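Local coordinates for protein TSSL (Francisella novicida, PDB 4ACK) that is a component of the type VI secretion system, whose cytoplasmic domain probably helps build the membrane-bound base of this protein-export machine, at residues K2-E6 with E48-Y53; T16-I20 with H34-I38; V69-M74 with W86-Q90; G99-F104 with F132-Y136; T107-L111 with Y148-I152. All blocks are in the same frame, centred on the assembly; numbering follows the deposited sequence.

Contact 1 of 5, residues K2-E6 with E48-Y53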
# COMPACT_ATOMS: atom_id res chain seq x y z
N LYS A 2 -8.22 -18.42 -2.56
CA LYS A 2 -8.41 -17.58 -1.35
C LYS A 2 -8.41 -16.06 -1.65
O LYS A 2 -7.37 -15.53 -2.10
CB LYS A 2 -7.26 -17.87 -0.35
CG LYS A 2 -5.85 -17.22 -0.77
CD LYS A 2 -5.03 -16.50 0.41
CE LYS A 2 -5.46 -15.05 0.72
NZ LYS A 2 -6.08 -14.74 2.16
N ASP A 3 -9.51 -15.33 -1.42
CA ASP A 3 -9.44 -13.87 -1.63
C ASP A 3 -8.80 -13.49 -2.96
O ASP A 3 -8.12 -12.43 -3.05
CB ASP A 3 -8.60 -13.24 -0.50
CG ASP A 3 -9.18 -13.52 0.89
OD1 ASP A 3 -10.43 -13.53 1.04
OD2 ASP A 3 -8.41 -13.78 1.82
N PHE A 4 -8.99 -14.32 -4.00
CA PHE A 4 -8.33 -14.10 -5.30
C PHE A 4 -8.80 -12.77 -5.87
O PHE A 4 -8.03 -11.98 -6.40
CB PHE A 4 -8.57 -15.30 -6.26
CG PHE A 4 -7.99 -15.12 -7.66
CD1 PHE A 4 -8.74 -14.50 -8.67
CD2 PHE A 4 -6.73 -15.61 -7.98
CE1 PHE A 4 -8.23 -14.34 -9.98
CE2 PHE A 4 -6.20 -15.44 -9.31
CZ PHE A 4 -6.96 -14.81 -10.29
N LYS A 5 -10.06 -12.48 -5.70
CA LYS A 5 -10.60 -11.29 -6.28
C LYS A 5 -9.97 -10.02 -5.63
O LYS A 5 -9.76 -8.99 -6.29
CB LYS A 5 -12.09 -11.37 -6.06
CG LYS A 5 -12.91 -10.20 -6.38
CD LYS A 5 -14.33 -10.60 -5.94
CE LYS A 5 -15.37 -10.19 -6.98
NZ LYS A 5 -16.68 -10.91 -6.76
N GLU A 6 -9.68 -10.10 -4.33
CA GLU A 6 -9.07 -9.00 -3.63
C GLU A 6 -7.65 -8.81 -4.12
O GLU A 6 -7.23 -7.67 -4.44
CB GLU A 6 -9.14 -9.22 -2.11
CG GLU A 6 -10.57 -9.11 -1.61
CD GLU A 6 -11.31 -10.48 -1.48
OE1 GLU A 6 -11.15 -11.41 -2.31
OE2 GLU A 6 -12.07 -10.62 -0.51
N GLU A 48 -15.41 -5.84 -0.37
CA GLU A 48 -15.21 -7.29 -0.48
C GLU A 48 -14.53 -7.85 0.76
O GLU A 48 -14.99 -8.87 1.33
CB GLU A 48 -14.42 -7.61 -1.74
CG GLU A 48 -14.44 -9.01 -2.16
CD GLU A 48 -15.79 -9.45 -2.87
OE1 GLU A 48 -16.69 -8.59 -3.13
OE2 GLU A 48 -15.89 -10.66 -3.14
N LEU A 49 -13.46 -7.19 1.24
CA LEU A 49 -12.79 -7.72 2.48
C LEU A 49 -13.70 -7.69 3.68
O LEU A 49 -13.66 -8.58 4.48
CB LEU A 49 -11.54 -6.93 2.84
CG LEU A 49 -10.45 -7.10 1.81
CD1 LEU A 49 -9.38 -6.00 2.16
CD2 LEU A 49 -9.92 -8.51 1.85
N LEU A 50 -14.53 -6.65 3.80
CA LEU A 50 -15.32 -6.50 5.01
C LEU A 50 -16.50 -7.52 5.07
O LEU A 50 -17.23 -7.57 6.08
CB LEU A 50 -15.85 -5.06 5.17
CG LEU A 50 -14.83 -3.97 5.57
CD1 LEU A 50 -15.33 -2.52 5.25
CD2 LEU A 50 -14.37 -4.12 7.02
N GLU A 51 -16.68 -8.32 4.00
CA GLU A 51 -17.71 -9.36 4.02
C GLU A 51 -17.15 -10.49 4.88
O GLU A 51 -17.90 -11.14 5.59
CB GLU A 51 -18.13 -9.76 2.59
CG GLU A 51 -19.21 -10.90 2.38
CD GLU A 51 -20.30 -11.10 3.50
OE1 GLU A 51 -21.15 -10.20 3.72
OE2 GLU A 51 -20.33 -12.21 4.11
N LYS A 52 -15.82 -10.62 4.92
CA LYS A 52 -15.17 -11.73 5.61
C LYS A 52 -14.40 -11.37 6.87
O LYS A 52 -14.26 -12.21 7.76
CB LYS A 52 -14.16 -12.43 4.66
CG LYS A 52 -14.79 -13.09 3.44
CD LYS A 52 -13.69 -13.54 2.44
CE LYS A 52 -13.59 -12.57 1.30
NZ LYS A 52 -12.79 -13.13 0.19
N TYR A 53 -13.86 -10.16 6.95
CA TYR A 53 -12.76 -9.85 7.91
C TYR A 53 -13.18 -8.75 8.84
O TYR A 53 -14.05 -7.95 8.48
CB TYR A 53 -11.48 -9.47 7.15
CG TYR A 53 -10.92 -10.63 6.38
CD1 TYR A 53 -10.69 -11.87 7.01
CD2 TYR A 53 -10.65 -10.52 4.98
CE1 TYR A 53 -10.22 -12.97 6.28
CE2 TYR A 53 -10.12 -11.61 4.27
CZ TYR A 53 -9.92 -12.81 4.91
OH TYR A 53 -9.42 -13.89 4.19
O HOH W 1 -13.10 -12.92 -2.81

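Contact 2 of 5, residues T16-I20 with H34-I38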
# COMPACT_ATOMS: atom_id res chain seq x y z
N THR A 16 -2.11 0.61 -11.86
CA THR A 16 -2.52 2.03 -12.01
C THR A 16 -1.50 3.04 -11.38
O THR A 16 -1.48 4.21 -11.81
CB THR A 16 -3.96 2.36 -11.48
OG1 THR A 16 -4.98 1.64 -12.19
CG2 THR A 16 -4.25 3.85 -11.60
N THR A 17 -0.67 2.58 -10.42
CA THR A 17 0.37 3.38 -9.75
C THR A 17 1.67 3.43 -10.54
O THR A 17 2.13 4.54 -10.85
CB THR A 17 0.72 2.88 -8.33
OG1 THR A 17 -0.44 2.97 -7.50
CG2 THR A 17 1.88 3.73 -7.72
N ARG A 18 2.24 2.25 -10.82
CA ARG A 18 3.47 2.06 -11.56
C ARG A 18 3.39 2.60 -12.98
O ARG A 18 4.40 2.65 -13.68
CB ARG A 18 3.85 0.57 -11.61
CG ARG A 18 4.54 0.04 -10.34
CD ARG A 18 5.33 -1.24 -10.60
N GLU A 19 2.18 2.98 -13.37
CA GLU A 19 1.87 3.54 -14.68
C GLU A 19 1.80 5.04 -14.62
O GLU A 19 2.33 5.72 -15.51
CB GLU A 19 0.54 3.00 -15.26
CG GLU A 19 0.71 2.11 -16.53
CD GLU A 19 -0.57 1.31 -16.88
OE1 GLU A 19 -1.69 1.87 -16.74
OE2 GLU A 19 -0.43 0.12 -17.28
N ILE A 20 1.09 5.56 -13.61
CA ILE A 20 1.14 6.99 -13.29
C ILE A 20 2.59 7.44 -13.15
O ILE A 20 2.90 8.60 -13.33
CB ILE A 20 0.41 7.33 -11.97
CG1 ILE A 20 -1.10 7.37 -12.16
CG2 ILE A 20 0.88 8.70 -11.41
CD1 ILE A 20 -1.91 7.30 -10.84
N HIS A 34 -6.76 8.69 -12.92
CA HIS A 34 -6.20 7.48 -12.37
C HIS A 34 -6.35 7.32 -10.85
O HIS A 34 -6.64 6.24 -10.35
CB HIS A 34 -4.75 7.45 -12.72
CG HIS A 34 -4.49 6.98 -14.11
ND1 HIS A 34 -3.90 7.78 -15.08
CD2 HIS A 34 -4.70 5.77 -14.69
CE1 HIS A 34 -3.77 7.07 -16.19
NE2 HIS A 34 -4.25 5.86 -15.98
N ARG A 35 -6.12 8.40 -10.13
CA ARG A 35 -6.50 8.51 -8.75
C ARG A 35 -7.97 8.13 -8.53
O ARG A 35 -8.26 7.39 -7.58
CB ARG A 35 -6.21 9.93 -8.26
CG ARG A 35 -6.62 10.25 -6.86
CD ARG A 35 -6.49 11.73 -6.55
NE ARG A 35 -7.03 11.97 -5.22
CZ ARG A 35 -6.36 11.75 -4.11
NH1 ARG A 35 -5.09 11.36 -4.19
NH2 ARG A 35 -6.94 11.95 -2.93
N ASN A 36 -8.88 8.64 -9.38
CA ASN A 36 -10.33 8.28 -9.32
C ASN A 36 -10.59 6.78 -9.49
O ASN A 36 -11.44 6.20 -8.81
CB ASN A 36 -11.13 9.07 -10.37
CG ASN A 36 -12.66 8.86 -10.26
OD1 ASN A 36 -13.27 9.20 -9.26
ND2 ASN A 36 -13.26 8.33 -11.33
N ASN A 37 -9.85 6.16 -10.42
CA ASN A 37 -9.90 4.74 -10.62
C ASN A 37 -9.44 3.99 -9.36
O ASN A 37 -10.13 3.10 -8.87
CB ASN A 37 -9.01 4.32 -11.77
CG ASN A 37 -9.79 4.11 -13.06
OD1 ASN A 37 -10.63 4.94 -13.46
ND2 ASN A 37 -9.50 2.99 -13.73
N ILE A 38 -8.27 4.39 -8.85
CA ILE A 38 -7.76 3.87 -7.60
C ILE A 38 -8.81 3.91 -6.48
O ILE A 38 -9.09 2.91 -5.86
CB ILE A 38 -6.41 4.50 -7.23
CG1 ILE A 38 -5.31 3.78 -8.07
CG2 ILE A 38 -6.17 4.39 -5.70
CD1 ILE A 38 -3.94 4.46 -8.12

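Contact 3 of 5, residues V69-M74 with W86-Q90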
# COMPACT_ATOMS: atom_id res chain seq x y z
N VAL A 69 0.94 3.64 -2.48
CA VAL A 69 0.53 4.53 -3.56
C VAL A 69 0.93 5.99 -3.22
O VAL A 69 1.56 6.67 -4.04
CB VAL A 69 -0.97 4.49 -3.82
CG1 VAL A 69 -1.31 5.55 -4.87
CG2 VAL A 69 -1.42 3.09 -4.32
N ASP A 70 0.54 6.45 -2.03
CA ASP A 70 0.94 7.75 -1.57
C ASP A 70 2.45 7.98 -1.68
O ASP A 70 2.85 9.05 -2.14
CB ASP A 70 0.50 7.99 -0.14
CG ASP A 70 -0.97 8.24 -0.02
OD1 ASP A 70 -1.66 8.53 -1.05
OD2 ASP A 70 -1.45 8.14 1.13
N GLU A 71 3.26 6.98 -1.31
CA GLU A 71 4.70 7.15 -1.27
C GLU A 71 5.27 7.37 -2.68
O GLU A 71 6.23 8.10 -2.90
CB GLU A 71 5.39 5.92 -0.68
CG GLU A 71 6.95 6.09 -0.55
CD GLU A 71 7.60 4.94 0.17
OE1 GLU A 71 7.30 4.80 1.38
OE2 GLU A 71 8.37 4.17 -0.47
N LYS A 72 4.72 6.62 -3.63
CA LYS A 72 5.25 6.64 -4.97
C LYS A 72 4.82 7.97 -5.64
O LYS A 72 5.59 8.59 -6.37
CB LYS A 72 4.79 5.38 -5.74
CG LYS A 72 5.44 4.06 -5.23
CD LYS A 72 6.93 4.27 -4.80
CE LYS A 72 7.62 3.01 -4.22
NZ LYS A 72 8.94 3.35 -3.48
N LEU A 73 3.62 8.44 -5.31
CA LEU A 73 3.11 9.66 -5.84
C LEU A 73 3.83 10.85 -5.26
O LEU A 73 4.16 11.78 -6.03
CB LEU A 73 1.60 9.77 -5.62
CG LEU A 73 0.77 9.19 -6.79
CD1 LEU A 73 0.84 10.21 -7.95
CD2 LEU A 73 1.28 7.84 -7.29
N MET A 74 4.06 10.84 -3.94
CA MET A 74 4.83 11.92 -3.30
C MET A 74 6.24 12.01 -3.86
O MET A 74 6.79 13.10 -3.93
CB MET A 74 4.89 11.78 -1.79
CG MET A 74 3.62 12.13 -1.03
SD MET A 74 2.77 13.63 -1.56
CE MET A 74 2.53 14.44 -0.00
N TRP A 86 -1.57 15.94 -5.27
CA TRP A 86 -1.88 14.62 -4.69
C TRP A 86 -2.23 14.71 -3.25
O TRP A 86 -1.34 14.81 -2.40
CB TRP A 86 -0.70 13.66 -4.78
CG TRP A 86 -1.07 12.24 -4.44
CD1 TRP A 86 -0.80 11.55 -3.27
CD2 TRP A 86 -1.80 11.33 -5.27
NE1 TRP A 86 -1.30 10.26 -3.34
CE2 TRP A 86 -1.91 10.10 -4.56
CE3 TRP A 86 -2.36 11.44 -6.56
CZ2 TRP A 86 -2.57 8.98 -5.08
CZ3 TRP A 86 -3.01 10.30 -7.10
CH2 TRP A 86 -3.10 9.09 -6.35
N SER A 87 -3.51 14.70 -2.96
CA SER A 87 -3.95 14.57 -1.58
C SER A 87 -3.82 13.07 -1.12
O SER A 87 -4.18 12.13 -1.85
CB SER A 87 -5.37 15.09 -1.48
OG SER A 87 -5.59 15.55 -0.16
N LEU A 88 -3.26 12.86 0.07
CA LEU A 88 -2.95 11.53 0.56
C LEU A 88 -4.21 10.61 0.67
O LEU A 88 -5.20 10.91 1.33
CB LEU A 88 -2.19 11.61 1.90
CG LEU A 88 -0.81 12.30 1.99
CD1 LEU A 88 -0.15 12.11 3.40
CD2 LEU A 88 0.16 11.84 0.93
N LEU A 89 -4.15 9.47 0.02
CA LEU A 89 -5.19 8.45 0.17
C LEU A 89 -5.23 7.89 1.60
O LEU A 89 -6.31 7.64 2.17
CB LEU A 89 -4.88 7.33 -0.80
CG LEU A 89 -5.11 7.75 -2.25
CD1 LEU A 89 -4.72 6.63 -3.17
CD2 LEU A 89 -6.56 8.09 -2.43
N GLN A 90 -4.07 7.70 2.18
CA GLN A 90 -4.03 7.05 3.49
C GLN A 90 -4.79 7.96 4.50
O GLN A 90 -5.39 7.48 5.47
CB GLN A 90 -2.58 6.74 3.92
CG GLN A 90 -1.84 7.96 4.44
CD GLN A 90 -0.38 7.69 4.55
OE1 GLN A 90 0.15 7.62 5.65
NE2 GLN A 90 0.29 7.49 3.39

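Contact 4 of 5, residues G99-F104 with F132-Y136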
# COMPACT_ATOMS: atom_id res chain seq x y z
N GLY A 99 2.02 6.78 7.43
CA GLY A 99 2.23 5.48 6.76
C GLY A 99 3.62 4.90 6.65
O GLY A 99 3.81 3.70 6.76
N GLY A 100 4.65 5.74 6.45
CA GLY A 100 6.02 5.23 6.43
C GLY A 100 6.49 4.50 7.71
O GLY A 100 7.37 3.59 7.68
N GLU A 101 5.92 4.91 8.83
CA GLU A 101 6.02 4.17 10.12
C GLU A 101 4.92 3.13 10.37
O GLU A 101 5.20 2.03 10.80
CB GLU A 101 6.00 5.19 11.30
CG GLU A 101 7.36 5.93 11.29
CD GLU A 101 7.54 7.03 12.32
OE1 GLU A 101 6.54 7.45 12.97
OE2 GLU A 101 8.73 7.46 12.46
N TYR A 102 3.67 3.51 10.14
CA TYR A 102 2.56 2.67 10.57
C TYR A 102 2.52 1.32 9.80
O TYR A 102 2.18 0.25 10.35
CB TYR A 102 1.24 3.46 10.51
CG TYR A 102 0.09 2.69 11.14
CD1 TYR A 102 0.21 2.12 12.40
CD2 TYR A 102 -1.11 2.48 10.42
CE1 TYR A 102 -0.89 1.39 12.96
CE2 TYR A 102 -2.16 1.76 10.95
CZ TYR A 102 -2.05 1.22 12.22
OH TYR A 102 -3.13 0.52 12.73
N VAL A 103 2.94 1.32 8.54
CA VAL A 103 3.05 0.02 7.81
C VAL A 103 3.95 -0.95 8.56
O VAL A 103 3.68 -2.16 8.59
CB VAL A 103 3.58 0.24 6.37
CG1 VAL A 103 4.13 -1.05 5.72
CG2 VAL A 103 2.57 1.00 5.53
N PHE A 104 5.05 -0.47 9.13
CA PHE A 104 5.93 -1.42 9.85
C PHE A 104 5.40 -1.76 11.22
O PHE A 104 5.62 -2.87 11.74
CB PHE A 104 7.40 -0.97 9.86
CG PHE A 104 7.96 -0.85 8.48
CD1 PHE A 104 8.40 -1.97 7.79
CD2 PHE A 104 7.99 0.41 7.84
CE1 PHE A 104 8.88 -1.87 6.47
CE2 PHE A 104 8.47 0.53 6.57
CZ PHE A 104 8.94 -0.63 5.87
N PHE A 132 8.48 -0.35 -1.63
CA PHE A 132 8.07 0.42 -0.48
C PHE A 132 9.24 0.50 0.53
O PHE A 132 9.82 -0.52 0.92
CB PHE A 132 6.84 -0.15 0.21
CG PHE A 132 6.32 0.71 1.33
CD1 PHE A 132 5.63 1.91 1.07
CD2 PHE A 132 6.57 0.36 2.65
CE1 PHE A 132 5.14 2.70 2.12
CE2 PHE A 132 6.13 1.16 3.71
CZ PHE A 132 5.38 2.32 3.45
N TYR A 133 9.56 1.72 0.91
CA TYR A 133 10.68 2.02 1.84
C TYR A 133 10.19 2.59 3.18
O TYR A 133 10.75 2.30 4.23
CB TYR A 133 11.65 3.03 1.22
CG TYR A 133 12.29 2.54 -0.05
CD1 TYR A 133 12.69 1.20 -0.18
CD2 TYR A 133 12.49 3.39 -1.12
CE1 TYR A 133 13.29 0.75 -1.37
CE2 TYR A 133 13.11 2.93 -2.30
CZ TYR A 133 13.50 1.61 -2.40
OH TYR A 133 14.07 1.16 -3.56
N GLY A 134 9.13 3.38 3.11
CA GLY A 134 8.56 4.07 4.24
C GLY A 134 9.66 4.77 4.99
O GLY A 134 10.43 5.51 4.39
N LYS A 135 9.79 4.49 6.29
CA LYS A 135 10.69 5.27 7.21
C LYS A 135 12.11 4.95 6.85
O LYS A 135 13.06 5.64 7.26
CB LYS A 135 10.39 4.92 8.69
CG LYS A 135 10.69 3.46 9.03
CD LYS A 135 9.94 3.11 10.32
CE LYS A 135 10.80 2.29 11.26
NZ LYS A 135 9.95 1.55 12.31
N TYR A 136 12.29 3.91 6.04
CA TYR A 136 13.65 3.54 5.70
C TYR A 136 14.19 4.25 4.44
O TYR A 136 15.23 3.89 4.01
CB TYR A 136 13.79 2.03 5.56
CG TYR A 136 13.46 1.30 6.83
CD1 TYR A 136 14.32 1.35 7.95
CD2 TYR A 136 12.24 0.60 6.95
CE1 TYR A 136 13.95 0.69 9.16
CE2 TYR A 136 11.90 -0.10 8.11
CZ TYR A 136 12.76 -0.06 9.20
OH TYR A 136 12.37 -0.75 10.36

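Contact 5 of 5, residues T107-L111 with Y148-I152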
# COMPACT_ATOMS: atom_id res chain seq x y z
N THR A 107 3.13 -4.50 10.20
CA THR A 107 3.95 -5.65 9.90
C THR A 107 4.40 -6.34 11.21
O THR A 107 4.32 -7.57 11.30
CB THR A 107 5.15 -5.26 9.03
OG1 THR A 107 4.66 -4.61 7.81
CG2 THR A 107 6.01 -6.49 8.68
N ASP A 108 4.86 -5.55 12.22
CA ASP A 108 5.11 -6.08 13.56
C ASP A 108 3.92 -6.89 14.08
O ASP A 108 4.09 -7.96 14.58
CB ASP A 108 5.39 -4.96 14.59
CG ASP A 108 6.71 -4.24 14.32
OD1 ASP A 108 7.64 -4.83 13.74
OD2 ASP A 108 6.79 -3.04 14.65
N ASN A 109 2.73 -6.34 13.99
CA ASN A 109 1.57 -7.02 14.51
C ASN A 109 1.30 -8.35 13.81
O ASN A 109 1.24 -9.39 14.49
CB ASN A 109 0.38 -6.13 14.45
CG ASN A 109 0.51 -4.92 15.41
OD1 ASN A 109 1.44 -4.86 16.22
ND2 ASN A 109 -0.43 -3.98 15.33
N ILE A 110 1.23 -8.35 12.47
CA ILE A 110 0.94 -9.62 11.76
C ILE A 110 2.06 -10.59 11.91
O ILE A 110 1.85 -11.79 11.79
CB ILE A 110 0.60 -9.41 10.29
CG1 ILE A 110 1.82 -9.06 9.42
CG2 ILE A 110 -0.51 -8.39 10.19
CD1 ILE A 110 1.40 -8.86 7.88
N LEU A 111 3.27 -10.09 12.20
CA LEU A 111 4.39 -11.04 12.36
C LEU A 111 4.49 -11.64 13.77
O LEU A 111 5.11 -12.69 13.95
CB LEU A 111 5.76 -10.45 11.93
CG LEU A 111 6.13 -10.32 10.43
CD1 LEU A 111 7.40 -9.51 10.34
CD2 LEU A 111 6.37 -11.71 9.74
N TYR A 148 12.45 -7.32 7.93
CA TYR A 148 11.02 -7.30 7.67
C TYR A 148 10.71 -8.01 6.36
O TYR A 148 9.76 -8.76 6.26
CB TYR A 148 10.52 -5.89 7.50
CG TYR A 148 10.22 -5.21 8.77
CD1 TYR A 148 9.30 -5.77 9.67
CD2 TYR A 148 10.86 -4.00 9.11
CE1 TYR A 148 9.01 -5.15 10.84
CE2 TYR A 148 10.57 -3.35 10.30
CZ TYR A 148 9.65 -3.93 11.15
OH TYR A 148 9.37 -3.31 12.32
N LYS A 149 11.50 -7.71 5.35
CA LYS A 149 11.40 -8.37 4.05
C LYS A 149 11.59 -9.88 4.17
O LYS A 149 10.74 -10.63 3.74
CB LYS A 149 12.42 -7.74 3.08
CG LYS A 149 11.88 -6.42 2.57
CD LYS A 149 12.89 -5.37 2.26
CE LYS A 149 13.83 -5.84 1.29
NZ LYS A 149 14.90 -4.84 1.02
N LYS A 150 12.68 -10.30 4.78
CA LYS A 150 13.01 -11.72 4.93
C LYS A 150 11.86 -12.40 5.71
O LYS A 150 11.33 -13.44 5.31
CB LYS A 150 14.37 -11.87 5.64
CG LYS A 150 14.96 -13.32 5.68
CD LYS A 150 16.31 -13.34 6.37
CE LYS A 150 16.82 -14.76 6.58
NZ LYS A 150 18.10 -14.77 7.34
N GLU A 151 11.44 -11.77 6.80
CA GLU A 151 10.48 -12.43 7.70
C GLU A 151 9.11 -12.58 7.05
O GLU A 151 8.48 -13.63 7.18
CB GLU A 151 10.42 -11.71 9.05
CG GLU A 151 11.71 -11.87 9.82
CD GLU A 151 12.06 -13.34 10.06
OE1 GLU A 151 11.25 -14.01 10.73
OE2 GLU A 151 13.11 -13.84 9.57
N ILE A 152 8.69 -11.56 6.32
CA ILE A 152 7.43 -11.57 5.63
C ILE A 152 7.41 -12.63 4.52
O ILE A 152 6.41 -13.30 4.32
CB ILE A 152 7.04 -10.19 5.06
CG1 ILE A 152 6.46 -9.29 6.16
CG2 ILE A 152 6.07 -10.35 3.91
CD1 ILE A 152 5.02 -9.59 6.58

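Contact 1 of 5, residues K2-E6 with E48-Y53
Chi1 of -59° sets CG of Asp3 anti to its own carbonyl carbon, and chi1 of -64° does the same for Lys52; from these starts the carboxylate and the ammonium run alongside one another, heading opposite ways, and pair. Lys52 NZ meets Asp3 OD1 at 2.5 Å, nearly in line with the C-O bond, and reaches Glu6 OE2 at 2.7 Å on the syn side, so one ammonium joins two carboxylates. A water completes a small ring, donating to Glu6 OE1 and accepting from Lys52 NZ. The other oxygen of Asp3 is shared as well: Tyr53 OH donates to the syn lone pair of Asp3 OD2 over 2.6 Å, while Lys2 NZ forms a salt bridge to OD2 from the anti side. Beside these charges, Glu6 CG lies 3.6 Å from Leu49 CD2, and Leu49 packs in turn on Cys58 and Ile61 of helix 55-79. A long ion pair, weaker than the others, links Lys5 and Glu48. The start of helix 4-20 is thereby tied to the end of helix 30-52 by a salt-bridge network. With two lysines and a tyrosine hydroxyl around it, buried Asp3 is probably held in its charged form.

Contact 2 of 5, residues T16-I20 with H34-I38
Ile20 reaches across to His34 where helix 16-20 and helix 34-38 run antiparallel, their axes 10.5 Å apart at 165°, as neighbours in a helical bundle. Followed outward, its CB carries CG1 beside the backbone N (chi1 -79°), and CG1 comes to 3.7 Å from His34 CB and lies near the imidazole carbon CG. The chain then extends to CD1, which rests 3.4 Å from His34 CB and faces the tip of Ile38 at a longer 4.4 Å between the two CD1 atoms. The isoleucine and the histidine thus pass alongside each other in opposite directions, with the imidazole approached obliquely.

One turn earlier, Thr16 turns its methyl inward. CG2 sits 3.5 Å from Ile38 CD1 and 3.6 Å from the carbonyl oxygen of His34, and it also touches the imidazole at CD2, so that one methyl touches both His34 and Ile38. Thr17 adds a lighter touch through OG1 on Ile38 CD1, although that hydroxyl is hydrogen-bonded to the carbonyl of Ile13 within its own helix. Tyr68 and Val69 of helix 55-79 touch Thr17, while Leu89 packs against Ile38. No hydrogen bond crosses between the two segments, so methyl and methylene contacts carry this buried interface, and its cohesion probably comes mainly from apolar burial.

Contact 3 of 5, residues V69-M74 with W86-Q90
Asp70 accepts four hydrogen bonds from the segment 86-90, two on each carboxylate oxygen. OD1 takes the backbone N-H of Leu89 on its syn lone pair at 2.9 Å, and the indole N-H of Trp86 from the anti side, where NE1 stands 29° out of the carboxylate plane. OD2 receives the backbone N-H of Gln90 on its syn lone pair, with an N-H...O angle of 165°, while NE2 of the same glutamine binds the anti lone pair at 2.9 Å. The amide and the carboxylate are nearly coplanar, and Gln90 OE1 is held in turn by the backbone N of Gly99. Together these bonds fix the rotation of the buried carboxylate.

In the fold, the carboxylate from the middle of helix 55-79 receives the first backbone N-H groups of helix 89-94, where the helix dipole probably adds to the stabilisation of its negative charge.

Beyond the polar centre lies the indole. Leu73 CG stands over the face of its six-membered ring, 3.5 Å from the centroid and almost on the normal, a CH-pi contact; Arg35 of helix 30-52 makes a cation-pi interaction with the same indole. Val69 CG1 meets Trp86 CZ2 at 3.7 Å and also approaches Leu89 CD1. Farther out, the bent chain of Met74 brings CE to 3.6 Å from Leu88 CD2.

Contact 4 of 5, residues G99-F104 with F132-Y136
An aromatic cluster of Phe104, Phe132 and Tyr136 joins the first turns of helix 99-112 to the loop that precedes helix 143-153. Tyr136 presents its ring edge to the face of Phe104: the centroids are 4.9 Å apart, the planes stand at 79°, and Tyr136 CE2 lies over the centre of the phenylalanine ring. Phe104 and Phe132 meet obliquely instead, through their CE2 atoms at 3.7 Å, with planes 31° apart. Phe132 has CG anti to the backbone N (chi1 -175°), which carries the ring toward the helix, where CE2 touches Val103 CG1 at 3.6 Å.

Beside the rings the two backbones come remarkably close. Gly100 CA and Gly134 CA are separated by 3.5 Å, an approach made possible by the absence of side chains on both residues, and Gly134 also adopts a positive phi. Just after it, Lys135 N donates to Gly100 O over 2.9 Å; the bond is bent, and the donor stands well above the carbonyl plane. The aliphatic part of Lys135 continues past this oxygen to Glu101 CG.

Three neighbouring helices touch this contact. Glu71 of helix 55-79 accepts the backbone N-H groups of Tyr133 and Gly134, Ile127 of helix 118-129 packs on Val103 and Phe132, and Phe145 and Tyr148 of helix 143-153 meet the rings of Tyr136 and Phe104.

Contact 5 of 5, residues T107-L111 with Y148-I152
Thr107 and Leu111 face Tyr148 and Ile152 across two helix segments inclined at 33°, N-to-C directions roughly aligned and axes 11.2 Å apart at closest approach. This is helix-helix packing within the all-helical domain, with helix 99-112 set beside helix 143-153 near the end of the modelled chain. At one side Thr107 points its methyl across the gap: CG2 lies 3.5 Å from Tyr148 CD1, meeting the ring obliquely, and 3.8 Å from Ile152 CG1. That orientation follows from chi1 of -56°, which puts CG2 anti to the backbone N and leaves OG1 to bond to the carbonyl of Val103, one turn back in its own helix.

One turn onward, Leu111 lies roughly perpendicular to Ile152, its CD2 4.0 Å from Ile152 CD1 and also near the backbone carbonyl of Glu151. Its other methyl, CD1, touches the CB of Glu151 and reaches the edge of the Tyr148 ring. Ile110 adds its CD1, 3.9 Å from Ile152 CD1, and Ile124 of helix 118-129 packs on Thr107, Ile110 and Ile152 together.

The hydrogen bond across the contact joins two partly exposed residues, where Tyr148 reaches past Thr107 toward Asp108. Its hydroxyl, Tyr148 OH, donates to Asp108 OD1 at 2.7 Å, with that oxygen at the ring edge and the donor on its syn side, 22° out of the carboxylate plane.

The five contacts show how a small all-helical domain is held together by nested, serial and interleaved pairings of helices and loops. Contacts 1 and 2 join the same two helices, 4-20 and 30-52, at places 21 Å apart between centres, with contact 2 nested inside the loop that contact 1 closes. Contact 3 touches contact 2 through Arg35 and Ser87, and contact 4 through Gln90 and Gly99, so contact 3, on helices 55-79 and 89-94, connects contacts 2 and 4. Contacts 4 and 5 share helix 99-112, interleave along the chain and meet where Phe104 and Tyr136 reach Tyr148. Contacts 2 and 5, 27 Å apart between centres, lie on opposite sides of the chain's centre.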